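Local structure of putative uncharacterized protein (Chaetomium thermophilum, 5T8V) at residues V382-V387 / M432-G437; L407-F412 / L426-L431; I646-S651 / S681-L686; S671-I676 / R706-K711; D924-L929 / G981-H986. The protein probably takes part in loading cohesin onto chromatin, this chain being the C-terminal, HEAT-repeat part of the loader Scc2. One frame throughout, in Å; residues are numbered along the deposited sequence.

Contact 1 (V382-V387 / M432-G437)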
# COMPACT_ATOMS: atom_id res chain seq x y z
N VAL A 382 -31.13 10.90 -8.75
CA VAL A 382 -30.69 10.39 -7.45
C VAL A 382 -29.21 10.68 -7.24
O VAL A 382 -28.82 11.35 -6.27
CB VAL A 382 -30.99 8.89 -7.34
CG1 VAL A 382 -30.53 8.35 -5.98
CG2 VAL A 382 -32.47 8.61 -7.54
N ILE A 383 -28.36 10.18 -8.14
CA ILE A 383 -26.92 10.24 -7.93
C ILE A 383 -26.45 11.69 -7.83
O ILE A 383 -25.67 12.05 -6.94
CB ILE A 383 -26.19 9.48 -9.05
CG1 ILE A 383 -26.61 8.01 -9.06
CG2 ILE A 383 -24.67 9.62 -8.91
CD1 ILE A 383 -26.34 7.27 -7.75
N LYS A 384 -26.92 12.54 -8.74
CA LYS A 384 -26.57 13.95 -8.68
C LYS A 384 -26.92 14.54 -7.33
O LYS A 384 -26.12 15.26 -6.72
CB LYS A 384 -27.28 14.72 -9.80
CG LYS A 384 -26.55 14.68 -11.13
CD LYS A 384 -27.48 14.97 -12.30
CE LYS A 384 -28.08 16.37 -12.24
NZ LYS A 384 -29.16 16.56 -13.24
N PHE A 385 -28.12 14.23 -6.82
CA PHE A 385 -28.51 14.80 -5.53
C PHE A 385 -27.56 14.33 -4.42
O PHE A 385 -26.95 15.15 -3.72
CB PHE A 385 -29.95 14.43 -5.20
CG PHE A 385 -30.49 15.15 -4.00
CD1 PHE A 385 -30.88 16.47 -4.10
CD2 PHE A 385 -30.61 14.50 -2.78
CE1 PHE A 385 -31.37 17.15 -3.00
CE2 PHE A 385 -31.11 15.17 -1.68
CZ PHE A 385 -31.49 16.49 -1.79
N ILE A 386 -27.42 13.01 -4.25
CA ILE A 386 -26.72 12.51 -3.07
C ILE A 386 -25.24 12.85 -3.12
O ILE A 386 -24.64 13.17 -2.09
CB ILE A 386 -26.96 11.00 -2.89
CG1 ILE A 386 -26.52 10.21 -4.13
CG2 ILE A 386 -28.43 10.73 -2.55
CD1 ILE A 386 -26.54 8.69 -3.92
N VAL A 387 -24.62 12.79 -4.30
CA VAL A 387 -23.22 13.21 -4.39
C VAL A 387 -23.11 14.71 -4.14
O VAL A 387 -22.26 15.16 -3.35
CB VAL A 387 -22.63 12.83 -5.76
CG1 VAL A 387 -21.19 13.33 -5.88
CG2 VAL A 387 -22.67 11.33 -5.97
N MET A 432 -20.41 5.33 -10.40
CA MET A 432 -19.03 4.99 -10.75
C MET A 432 -18.49 5.94 -11.81
O MET A 432 -17.39 6.49 -11.67
CB MET A 432 -18.96 3.54 -11.22
CG MET A 432 -17.59 3.11 -11.73
SD MET A 432 -17.36 3.47 -13.48
CE MET A 432 -18.48 2.29 -14.23
N LEU A 433 -19.25 6.14 -12.89
CA LEU A 433 -18.82 7.09 -13.92
C LEU A 433 -18.53 8.45 -13.31
O LEU A 433 -17.54 9.11 -13.67
CB LEU A 433 -19.89 7.21 -15.00
CG LEU A 433 -20.20 5.94 -15.80
CD1 LEU A 433 -21.37 6.18 -16.74
CD2 LEU A 433 -18.98 5.46 -16.57
N MET A 434 -19.36 8.88 -12.36
CA MET A 434 -19.17 10.19 -11.75
C MET A 434 -17.89 10.23 -10.92
O MET A 434 -17.16 11.23 -10.95
CB MET A 434 -20.38 10.55 -10.91
CG MET A 434 -20.34 11.96 -10.35
SD MET A 434 -21.95 12.51 -9.77
CE MET A 434 -22.83 12.66 -11.33
N MET A 435 -17.61 9.17 -10.16
CA MET A 435 -16.41 9.16 -9.33
C MET A 435 -15.15 9.10 -10.18
O MET A 435 -14.18 9.82 -9.91
CB MET A 435 -16.46 8.00 -8.34
CG MET A 435 -17.62 8.08 -7.37
SD MET A 435 -17.68 9.65 -6.48
CE MET A 435 -19.44 9.79 -6.16
N VAL A 436 -15.13 8.24 -11.19
CA VAL A 436 -14.01 8.23 -12.13
C VAL A 436 -13.80 9.62 -12.69
O VAL A 436 -12.67 10.13 -12.75
CB VAL A 436 -14.24 7.19 -13.24
CG1 VAL A 436 -13.14 7.28 -14.30
CG2 VAL A 436 -14.29 5.79 -12.66
N GLY A 437 -14.89 10.26 -13.11
CA GLY A 437 -14.78 11.62 -13.62
C GLY A 437 -14.14 12.56 -12.62
O GLY A 437 -13.26 13.35 -12.96
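Val387 and Met435 meet tip to tip, and their torsions explain how. Val387 sets CG1 opposite the backbone N (chi1 177°) and CG2 beside that N, presenting both methyls to the neighbouring helix, while the Met435 chain bends at chi2 (-54°) and brings CE in. The closest pair is Val387 CG2 to Met435 CE at 3.6 Å. Met434 works differently. It runs straight out from its helix, then turns at chi3, so that its sulfur lies 4.0 Å from Val387 CG2 and equally near CG1, sliding past the valine in the opposite direction. The same SD sits 4.1 Å from Ile383 CG2, and Met434 CE touches Lys384 CG at 4.2 Å. Cutting Val387 back to an alanine removes the two methyls that Met435 CE and Met434 SD rest on and would probably open a gap between the helices. Everything here is van der Waals packing. The axes of the two short segments stay 11.2 Å apart and cross at -48°. Behind Met435 lies helix 446-474, with Met451, Ala452 and Leu456 against it; on the far flank, Val382 and Phe385 pack on helix 272-282.

Contact 2 (L407-F412 / L426-L431)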
# COMPACT_ATOMS: atom_id res chain seq x y z
N LEU A 407 -24.67 4.75 2.97
CA LEU A 407 -25.74 3.78 3.19
C LEU A 407 -26.41 3.39 1.88
O LEU A 407 -26.67 2.21 1.62
CB LEU A 407 -26.76 4.35 4.17
CG LEU A 407 -26.48 4.10 5.65
CD1 LEU A 407 -27.35 4.99 6.52
CD2 LEU A 407 -26.71 2.63 5.99
N PHE A 408 -26.72 4.38 1.04
CA PHE A 408 -27.29 4.09 -0.27
C PHE A 408 -26.38 3.17 -1.07
O PHE A 408 -26.84 2.17 -1.64
CB PHE A 408 -27.55 5.38 -1.04
CG PHE A 408 -28.83 6.07 -0.66
CD1 PHE A 408 -30.05 5.46 -0.87
CD2 PHE A 408 -28.81 7.34 -0.10
CE1 PHE A 408 -31.23 6.09 -0.53
CE2 PHE A 408 -29.98 7.98 0.24
CZ PHE A 408 -31.19 7.36 0.03
N VAL A 409 -25.09 3.48 -1.11
CA VAL A 409 -24.16 2.64 -1.86
C VAL A 409 -24.17 1.22 -1.31
O VAL A 409 -24.20 0.25 -2.07
CB VAL A 409 -22.75 3.26 -1.84
CG1 VAL A 409 -21.73 2.30 -2.46
CG2 VAL A 409 -22.75 4.58 -2.59
N GLU A 410 -24.15 1.08 0.01
CA GLU A 410 -24.15 -0.25 0.61
C GLU A 410 -25.39 -1.04 0.19
O GLU A 410 -25.30 -2.21 -0.20
CB GLU A 410 -24.07 -0.15 2.13
CG GLU A 410 -22.69 0.25 2.64
CD GLU A 410 -22.65 0.40 4.15
OE1 GLU A 410 -22.90 1.52 4.65
OE2 GLU A 410 -22.38 -0.61 4.84
N ASP A 411 -26.57 -0.41 0.25
CA ASP A 411 -27.79 -1.11 -0.14
C ASP A 411 -27.78 -1.47 -1.62
O ASP A 411 -28.18 -2.57 -2.00
CB ASP A 411 -29.01 -0.26 0.21
CG ASP A 411 -29.31 -0.26 1.69
OD1 ASP A 411 -28.38 -0.52 2.48
OD2 ASP A 411 -30.47 0.01 2.06
N PHE A 412 -27.32 -0.55 -2.47
CA PHE A 412 -27.25 -0.84 -3.90
C PHE A 412 -26.32 -2.02 -4.17
O PHE A 412 -26.65 -2.90 -4.97
CB PHE A 412 -26.77 0.40 -4.67
CG PHE A 412 -27.66 1.61 -4.51
CD1 PHE A 412 -28.98 1.47 -4.13
CD2 PHE A 412 -27.16 2.88 -4.73
CE1 PHE A 412 -29.79 2.59 -3.99
CE2 PHE A 412 -27.96 3.99 -4.59
CZ PHE A 412 -29.28 3.85 -4.22
N LEU A 426 -27.68 0.24 -12.38
CA LEU A 426 -27.76 1.53 -13.06
C LEU A 426 -27.32 2.66 -12.14
O LEU A 426 -26.51 3.51 -12.53
CB LEU A 426 -29.19 1.76 -13.56
CG LEU A 426 -29.47 3.10 -14.25
CD1 LEU A 426 -28.49 3.36 -15.38
CD2 LEU A 426 -30.90 3.11 -14.78
N LEU A 427 -27.83 2.68 -10.91
CA LEU A 427 -27.40 3.67 -9.93
C LEU A 427 -25.90 3.56 -9.68
O LEU A 427 -25.18 4.56 -9.68
CB LEU A 427 -28.19 3.49 -8.64
CG LEU A 427 -29.68 3.84 -8.74
CD1 LEU A 427 -30.45 3.19 -7.61
CD2 LEU A 427 -29.86 5.35 -8.71
N LEU A 428 -25.42 2.33 -9.46
CA LEU A 428 -23.99 2.12 -9.24
C LEU A 428 -23.18 2.48 -10.47
O LEU A 428 -22.05 2.96 -10.35
CB LEU A 428 -23.73 0.67 -8.84
CG LEU A 428 -24.22 0.25 -7.46
CD1 LEU A 428 -24.22 -1.27 -7.33
CD2 LEU A 428 -23.34 0.88 -6.38
N ARG A 429 -23.73 2.25 -11.67
CA ARG A 429 -23.02 2.60 -12.89
C ARG A 429 -22.81 4.10 -12.99
O ARG A 429 -21.69 4.57 -13.21
CB ARG A 429 -23.79 2.09 -14.11
CG ARG A 429 -23.08 2.31 -15.44
CD ARG A 429 -24.08 2.53 -16.57
NE ARG A 429 -25.01 1.42 -16.70
CZ ARG A 429 -26.07 1.42 -17.50
NH1 ARG A 429 -26.35 2.49 -18.24
NH2 ARG A 429 -26.87 0.36 -17.55
N LEU A 430 -23.88 4.87 -12.84
CA LEU A 430 -23.75 6.32 -12.93
C LEU A 430 -22.88 6.87 -11.81
O LEU A 430 -22.06 7.78 -12.03
CB LEU A 430 -25.13 6.98 -12.92
CG LEU A 430 -26.06 6.53 -14.05
CD1 LEU A 430 -27.41 7.21 -13.91
CD2 LEU A 430 -25.46 6.81 -15.41
N LEU A 431 -23.03 6.33 -10.60
CA LEU A 431 -22.17 6.75 -9.50
C LEU A 431 -20.71 6.50 -9.84
O LEU A 431 -19.85 7.36 -9.62
CB LEU A 431 -22.58 6.02 -8.22
CG LEU A 431 -22.27 6.73 -6.90
CD1 LEU A 431 -23.11 6.14 -5.78
CD2 LEU A 431 -20.80 6.62 -6.55
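Phe412 and Leu427 supply the aromatic part of this contact. The ring takes the leucine methyl over one face in a CH-pi interaction: Leu427 CD1 stands 3.8 Å from the ring centroid, 19° off the normal, and comes nearest to Phe412 at CZ. On the opposite face, offset toward the rim, lies the carbonyl oxygen of Phe408 from the same helix. With CG opposite its carbonyl carbon (chi1 -59°), Phe412 lays the ring against Leu427 and keeps CB for Leu428. The aliphatic contacts follow from that. Leu428 brings CG to within 3.8 Å of Phe412 CB, and its CD1 rests on the Phe412 backbone, 3.8 Å from the carbonyl O. A turn earlier, Val409 CG2 meets Leu431 CD1 at 3.6 Å, the two side chains crossing at about a right angle. A serine replacing Phe412 would probably strip the Leu427 methyl of its aromatic partner and open a sizeable gap in the buried layer. Met311 of helix 305-315 also touches both Phe412 and Leu427, so the ring is held from a third helix. The segment axes, 10.3 Å apart, run at 129° to each other. Helices 402-414 and 423-440 are consecutive in the chain, and their apolar, steeply crossed pairing, nearer antiparallel than parallel, is that of an alpha hairpin in an all-helical solenoid such as a HEAT-repeat protein.

Contact 3 (I646-S651 / S681-L686)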
# COMPACT_ATOMS: atom_id res chain seq x y z
N ILE A 646 -7.31 -13.07 -9.91
CA ILE A 646 -6.67 -11.89 -10.48
C ILE A 646 -5.19 -11.82 -10.17
O ILE A 646 -4.49 -10.95 -10.70
CB ILE A 646 -7.34 -10.59 -10.00
CG1 ILE A 646 -7.19 -10.44 -8.48
CG2 ILE A 646 -8.81 -10.57 -10.40
CD1 ILE A 646 -7.68 -9.11 -7.96
N LEU A 647 -4.69 -12.71 -9.32
CA LEU A 647 -3.26 -12.81 -9.04
C LEU A 647 -2.54 -13.76 -9.98
O LEU A 647 -1.34 -13.98 -9.81
CB LEU A 647 -3.05 -13.25 -7.59
CG LEU A 647 -3.63 -12.32 -6.52
CD1 LEU A 647 -3.62 -13.00 -5.17
CD2 LEU A 647 -2.87 -11.01 -6.47
N ASP A 648 -3.24 -14.32 -10.96
CA ASP A 648 -2.67 -15.31 -11.86
C ASP A 648 -2.20 -14.66 -13.15
O ASP A 648 -2.65 -13.58 -13.54
CB ASP A 648 -3.70 -16.40 -12.18
CG ASP A 648 -4.09 -17.20 -10.95
OD1 ASP A 648 -3.31 -17.22 -9.98
OD2 ASP A 648 -5.19 -17.80 -10.96
N GLY A 649 -1.26 -15.33 -13.82
CA GLY A 649 -0.73 -14.86 -15.07
C GLY A 649 -0.16 -13.46 -14.95
O GLY A 649 0.39 -13.07 -13.91
N ASP A 650 -0.28 -12.69 -16.03
CA ASP A 650 0.18 -11.31 -16.05
C ASP A 650 -0.77 -10.48 -15.19
O ASP A 650 -1.64 -9.76 -15.67
CB ASP A 650 0.23 -10.78 -17.48
CG ASP A 650 1.18 -11.58 -18.36
OD1 ASP A 650 2.07 -12.27 -17.81
OD2 ASP A 650 1.04 -11.52 -19.60
N SER A 651 -0.58 -10.59 -13.88
CA SER A 651 -1.45 -9.93 -12.90
C SER A 651 -0.93 -8.53 -12.62
O SER A 651 0.20 -8.37 -12.13
CB SER A 651 -1.52 -10.74 -11.61
OG SER A 651 -2.20 -10.02 -10.61
N SER A 681 -0.18 -15.47 0.60
CA SER A 681 -1.16 -16.28 1.32
C SER A 681 -2.19 -16.88 0.37
O SER A 681 -2.56 -18.05 0.51
CB SER A 681 -1.85 -15.44 2.39
OG SER A 681 -2.87 -16.18 3.03
N LEU A 682 -2.65 -16.10 -0.61
CA LEU A 682 -3.70 -16.58 -1.50
C LEU A 682 -3.16 -17.47 -2.62
O LEU A 682 -3.87 -18.37 -3.07
CB LEU A 682 -4.46 -15.39 -2.09
CG LEU A 682 -5.34 -14.66 -1.08
CD1 LEU A 682 -5.77 -13.31 -1.63
CD2 LEU A 682 -6.56 -15.50 -0.71
N ARG A 683 -1.94 -17.22 -3.08
CA ARG A 683 -1.32 -18.04 -4.12
C ARG A 683 0.14 -18.29 -3.75
O ARG A 683 1.03 -17.52 -4.13
CB ARG A 683 -1.45 -17.39 -5.49
CG ARG A 683 -2.89 -17.31 -6.00
CD ARG A 683 -3.47 -18.70 -6.29
NE ARG A 683 -4.93 -18.73 -6.25
CZ ARG A 683 -5.72 -18.61 -7.31
NH1 ARG A 683 -5.20 -18.45 -8.53
NH2 ARG A 683 -7.04 -18.66 -7.17
N PRO A 684 0.41 -19.36 -2.99
CA PRO A 684 1.80 -19.61 -2.56
C PRO A 684 2.79 -19.78 -3.69
O PRO A 684 4.00 -19.66 -3.45
CB PRO A 684 1.67 -20.91 -1.74
CG PRO A 684 0.26 -20.90 -1.25
CD PRO A 684 -0.54 -20.27 -2.35
N ALA A 685 2.34 -20.07 -4.91
CA ALA A 685 3.28 -20.16 -6.03
C ALA A 685 4.02 -18.85 -6.25
O ALA A 685 5.18 -18.85 -6.67
CB ALA A 685 2.55 -20.58 -7.30
N LEU A 686 3.36 -17.72 -5.97
CA LEU A 686 4.03 -16.43 -6.08
C LEU A 686 5.20 -16.33 -5.12
O LEU A 686 6.17 -15.61 -5.39
CB LEU A 686 3.03 -15.30 -5.81
CG LEU A 686 1.85 -15.19 -6.77
CD1 LEU A 686 0.73 -14.39 -6.13
CD2 LEU A 686 2.29 -14.55 -8.07
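Two connections between helices meet here: the loop leading from helix 628-642 to helix 652-660, carrying Leu647 and Asp648, packs against the sharp turn that joins helix 666-682 to helix 685-696, where Leu682, Arg683 and Leu686 lie. Leu647 is the buried element. Its CD1 comes across Leu682 at about a right angle, 4.0 Å from CB, while its CB faces Leu686 CD1 at 4.2 Å and its carbonyl O sits near Leu686 CD2. Met640 of helix 628-642 touches both Leu647 and Leu682. Closer to the surface, Asp648 and Arg683 form a salt bridge. The Arg683 chain bends at chi2 (-67°) and folds back so that NH1 reaches the carboxylate; Asp648 OD2 lies in the guanidinium plane, at its edge, and the two planes are 31° apart. The modelled NH1 to OD2 distance is 2.5 Å, but the N-H...O angle of 122° makes the hydrogen bond weak, and its exact length is doubtful. Within the loop, Ser651 takes the N-cap position of helix 652-660, where its hydroxyl weakly caps Val654 N. The attraction between Asp648 and Arg683 therefore probably owes more to charge than to a well-directed bond, and this polar pair lies beside leucines held by apolar packing.

Contact 4 (S671-I676 / R706-K711)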
# COMPACT_ATOMS: atom_id res chain seq x y z
N SER A 671 3.51 -0.95 4.05
CA SER A 671 2.24 -1.62 3.78
C SER A 671 2.35 -2.53 2.56
O SER A 671 1.74 -3.61 2.52
CB SER A 671 1.14 -0.59 3.57
OG SER A 671 0.93 0.17 4.75
N ALA A 672 3.14 -2.12 1.56
CA ALA A 672 3.39 -2.98 0.41
C ALA A 672 3.85 -4.36 0.84
O ALA A 672 3.54 -5.36 0.19
CB ALA A 672 4.42 -2.33 -0.51
N LEU A 673 4.61 -4.43 1.94
CA LEU A 673 4.96 -5.74 2.49
C LEU A 673 3.72 -6.51 2.92
O LEU A 673 3.61 -7.71 2.67
CB LEU A 673 5.92 -5.57 3.67
CG LEU A 673 7.28 -4.96 3.34
CD1 LEU A 673 8.11 -4.81 4.61
CD2 LEU A 673 8.02 -5.80 2.32
N GLY A 674 2.77 -5.83 3.56
CA GLY A 674 1.52 -6.49 3.92
C GLY A 674 0.81 -7.06 2.71
O GLY A 674 0.36 -8.21 2.72
N LEU A 675 0.70 -6.26 1.65
CA LEU A 675 0.07 -6.76 0.43
C LEU A 675 0.81 -7.96 -0.13
O LEU A 675 0.20 -8.95 -0.53
CB LEU A 675 -0.02 -5.65 -0.62
CG LEU A 675 -0.84 -4.41 -0.25
CD1 LEU A 675 -1.02 -3.54 -1.48
CD2 LEU A 675 -2.19 -4.78 0.35
N ILE A 676 2.15 -7.89 -0.18
CA ILE A 676 2.94 -9.03 -0.61
C ILE A 676 2.57 -10.27 0.20
O ILE A 676 2.39 -11.36 -0.34
CB ILE A 676 4.44 -8.71 -0.51
CG1 ILE A 676 4.83 -7.68 -1.57
CG2 ILE A 676 5.29 -9.98 -0.65
CD1 ILE A 676 6.26 -7.18 -1.46
N ARG A 706 12.37 -2.44 7.22
CA ARG A 706 13.33 -3.54 7.24
C ARG A 706 12.90 -4.61 8.22
O ARG A 706 12.86 -5.80 7.89
CB ARG A 706 14.73 -3.02 7.58
CG ARG A 706 15.39 -2.23 6.47
CD ARG A 706 16.80 -1.79 6.85
NE ARG A 706 16.80 -0.75 7.87
CZ ARG A 706 17.89 -0.12 8.31
NH1 ARG A 706 19.08 -0.42 7.80
NH2 ARG A 706 17.79 0.81 9.25
N LYS A 707 12.57 -4.21 9.45
CA LYS A 707 12.13 -5.16 10.46
C LYS A 707 10.93 -5.97 9.97
O LYS A 707 10.90 -7.20 10.09
CB LYS A 707 11.80 -4.42 11.76
CG LYS A 707 13.00 -3.69 12.37
CD LYS A 707 12.59 -2.61 13.36
CE LYS A 707 12.19 -3.18 14.71
NZ LYS A 707 11.98 -2.11 15.72
N ARG A 708 9.94 -5.29 9.40
CA ARG A 708 8.77 -5.99 8.87
C ARG A 708 9.18 -6.97 7.78
O ARG A 708 8.75 -8.13 7.77
CB ARG A 708 7.75 -4.99 8.34
CG ARG A 708 6.52 -5.64 7.73
CD ARG A 708 5.38 -4.65 7.58
NE ARG A 708 4.14 -5.31 7.18
CZ ARG A 708 2.95 -4.73 7.16
NH1 ARG A 708 2.82 -3.45 7.50
NH2 ARG A 708 1.88 -5.42 6.78
N ALA A 709 10.02 -6.52 6.84
CA ALA A 709 10.43 -7.37 5.73
C ALA A 709 11.15 -8.62 6.21
O ALA A 709 11.01 -9.69 5.60
CB ALA A 709 11.31 -6.58 4.76
N MET A 710 11.94 -8.51 7.28
CA MET A 710 12.67 -9.68 7.76
C MET A 710 11.84 -10.56 8.68
O MET A 710 12.14 -11.76 8.80
CB MET A 710 13.96 -9.24 8.47
CG MET A 710 13.79 -8.31 9.64
SD MET A 710 15.38 -7.78 10.32
CE MET A 710 16.08 -6.86 8.94
N LYS A 711 10.80 -10.03 9.31
CA LYS A 711 9.84 -10.89 10.00
C LYS A 711 9.05 -11.72 8.98
O LYS A 711 8.93 -12.95 9.11
CB LYS A 711 8.90 -10.05 10.86
CG LYS A 711 8.21 -10.83 11.98
CD LYS A 711 9.17 -11.16 13.11
CE LYS A 711 8.48 -11.89 14.25
NZ LYS A 711 9.41 -12.22 15.36
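Segments 671-676 and 706-711, on helices 666-682 and 703-719, run side by side, their axes 14° from parallel and 9.8 Å apart, with Leu673 and Ala709 nearest across the gap, 6.6 Å between CA atoms. Leu673 points at the other helix and sends CD1 into the backbone there: the methyl lies 3.7 Å from Ala709 CB and close to the Ala709 amide N. The same CD1 meets the Arg708 chain, 3.6 Å from CG, as the two side chains slide past each other in opposite directions. Arg708 is extended from CG to NE (chi2 164°, chi3 -172°), which carries its guanidinium across to the first helix. One face of the group covers Gly674 N, and NH2 comes against Gly674 CA; a side chain at that glycine would run into NH2. Arg708 NH1 passes Ser671 CA and makes its salt bridge with Asp670, just before the segment, so the charge is answered on the helix it has crossed to. Val694 of the intervening helix 685-696 also touches Ala709. Near-parallel packing of helices two apart in the chain, with the intervening one set against both, is what a stacked helical solenoid produces, in keeping with its HEAT repeats.

Contact 5 (D924-L929 / G981-H986)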
# COMPACT_ATOMS: atom_id res chain seq x y z
N ASP A 924 48.60 -18.49 8.65
CA ASP A 924 47.89 -19.39 9.55
C ASP A 924 48.73 -20.61 9.90
O ASP A 924 48.67 -21.11 11.03
CB ASP A 924 46.56 -19.80 8.92
CG ASP A 924 45.64 -18.62 8.67
OD1 ASP A 924 45.03 -18.13 9.64
OD2 ASP A 924 45.53 -18.19 7.51
N VAL A 925 49.53 -21.11 8.95
CA VAL A 925 50.34 -22.30 9.24
C VAL A 925 51.48 -21.94 10.19
O VAL A 925 51.87 -22.75 11.04
CB VAL A 925 50.86 -22.95 7.95
CG1 VAL A 925 51.80 -22.03 7.24
CG2 VAL A 925 51.55 -24.25 8.26
N MET A 926 52.05 -20.75 10.04
CA MET A 926 53.10 -20.32 10.97
C MET A 926 52.53 -20.16 12.37
O MET A 926 53.13 -20.61 13.35
CB MET A 926 53.74 -19.02 10.48
CG MET A 926 54.91 -18.54 11.34
SD MET A 926 56.32 -19.68 11.34
CE MET A 926 56.97 -19.41 9.69
N ALA A 927 51.37 -19.51 12.48
CA ALA A 927 50.68 -19.43 13.76
C ALA A 927 50.49 -20.82 14.36
O ALA A 927 50.79 -21.06 15.53
CB ALA A 927 49.34 -18.73 13.60
N CYS A 928 50.00 -21.76 13.54
CA CYS A 928 49.80 -23.12 14.02
C CYS A 928 51.10 -23.74 14.51
O CYS A 928 51.13 -24.41 15.55
CB CYS A 928 49.19 -23.97 12.91
SG CYS A 928 48.54 -25.56 13.45
N LEU A 929 52.20 -23.51 13.79
CA LEU A 929 53.50 -24.00 14.24
C LEU A 929 53.84 -23.46 15.62
O LEU A 929 54.21 -24.22 16.52
CB LEU A 929 54.59 -23.61 13.23
CG LEU A 929 54.63 -24.36 11.90
CD1 LEU A 929 55.65 -23.72 10.97
CD2 LEU A 929 54.96 -25.84 12.12
N GLY A 981 59.95 -13.04 8.31
CA GLY A 981 58.98 -12.04 8.71
C GLY A 981 57.78 -12.65 9.42
O GLY A 981 57.36 -12.17 10.48
N MET A 982 57.21 -13.71 8.84
CA MET A 982 56.08 -14.37 9.48
C MET A 982 56.49 -14.94 10.83
O MET A 982 55.75 -14.81 11.82
CB MET A 982 55.54 -15.47 8.57
CG MET A 982 54.97 -14.97 7.25
SD MET A 982 53.79 -13.61 7.43
CE MET A 982 52.79 -14.20 8.77
N ALA A 983 57.66 -15.57 10.90
CA ALA A 983 58.16 -16.08 12.18
C ALA A 983 58.20 -14.97 13.21
O ALA A 983 57.69 -15.12 14.33
CB ALA A 983 59.54 -16.70 11.99
N GLY A 984 58.79 -13.83 12.86
CA GLY A 984 58.80 -12.69 13.76
C GLY A 984 57.41 -12.23 14.14
O GLY A 984 57.19 -11.73 15.24
N LYS A 985 56.45 -12.39 13.23
CA LYS A 985 55.08 -11.95 13.51
C LYS A 985 54.42 -12.83 14.56
O LYS A 985 53.81 -12.32 15.51
CB LYS A 985 54.25 -11.95 12.22
CG LYS A 985 52.80 -11.54 12.43
CD LYS A 985 52.05 -11.40 11.12
CE LYS A 985 50.59 -11.04 11.33
NZ LYS A 985 50.04 -10.25 10.19
N HIS A 986 54.54 -14.15 14.42
CA HIS A 986 53.80 -15.07 15.27
C HIS A 986 54.63 -15.62 16.43
O HIS A 986 54.15 -15.65 17.56
CB HIS A 986 53.26 -16.23 14.43
CG HIS A 986 52.24 -15.81 13.42
ND1 HIS A 986 50.91 -15.63 13.74
CD2 HIS A 986 52.35 -15.53 12.10
CE1 HIS A 986 50.25 -15.25 12.67
NE2 HIS A 986 51.10 -15.19 11.66
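His986 lays one face of its imidazole over the backbone of Ala927, and this flat-on approach organises the contact. Ala927 N and CA lie above that face, while the alanine methyl is near the ring at ND1, CB to ND1 3.5 Å. The other face has Lys985 CG from its own helix over the rim, and Met982 CE lies at the ring's edge, in plane. His986 holds CG opposite the carbonyl carbon (chi1 -65°), pointing the ring at the neighbouring helix; NE2 makes a weak hydrogen bond to Asp923 OD1, just before the segment on the facing helix, which probably limits the ring's rotation. Met926 approaches the ring obliquely, with CG 4.0 Å from His986 CD2. Its chain starts straight out toward the second helix and then bends at both chi2 and chi3, passing along the backbone of that helix. CG therefore sits 3.9 Å from the Met982 carbonyl O and 4.2 Å from Met982 CB, whereas the Met926 CE methyl turns to Ala983, 4.4 Å from Ala983 CB. The small Ala927 and Ala983 probably help the segment axes approach to 9.3 Å, crossing at -53°. Met982 is covered in turn by Leu1038 of helix 1026-1042. Helices 919-935 and 969-986 are two apart in the chain, and such layering of non-consecutive helices is characteristic of an alpha solenoid built from HEAT repeats.

How the contacts relate
Contacts 1 and 2 form one continuous packing region: both use helix 423-440, their centres are 9 Å apart, and contact 2 is nested inside the loop that contact 1 closes. Ile383 joins them directly, its CD1 reaching the Leu427 O at 3.5 Å. Contacts 3 and 4 share helix 666-682, with centres 18 Å apart and nearest atoms about 5 Å apart; their segments alternate along the chain, tying successive helices to one another. Between these two groups the centres are 30 to 36 Å apart. Contact 5 stands alone, its centre 84 Å from those of contacts 1 and 2 and across the chain's centre from them, reflecting how elongated this solenoid is.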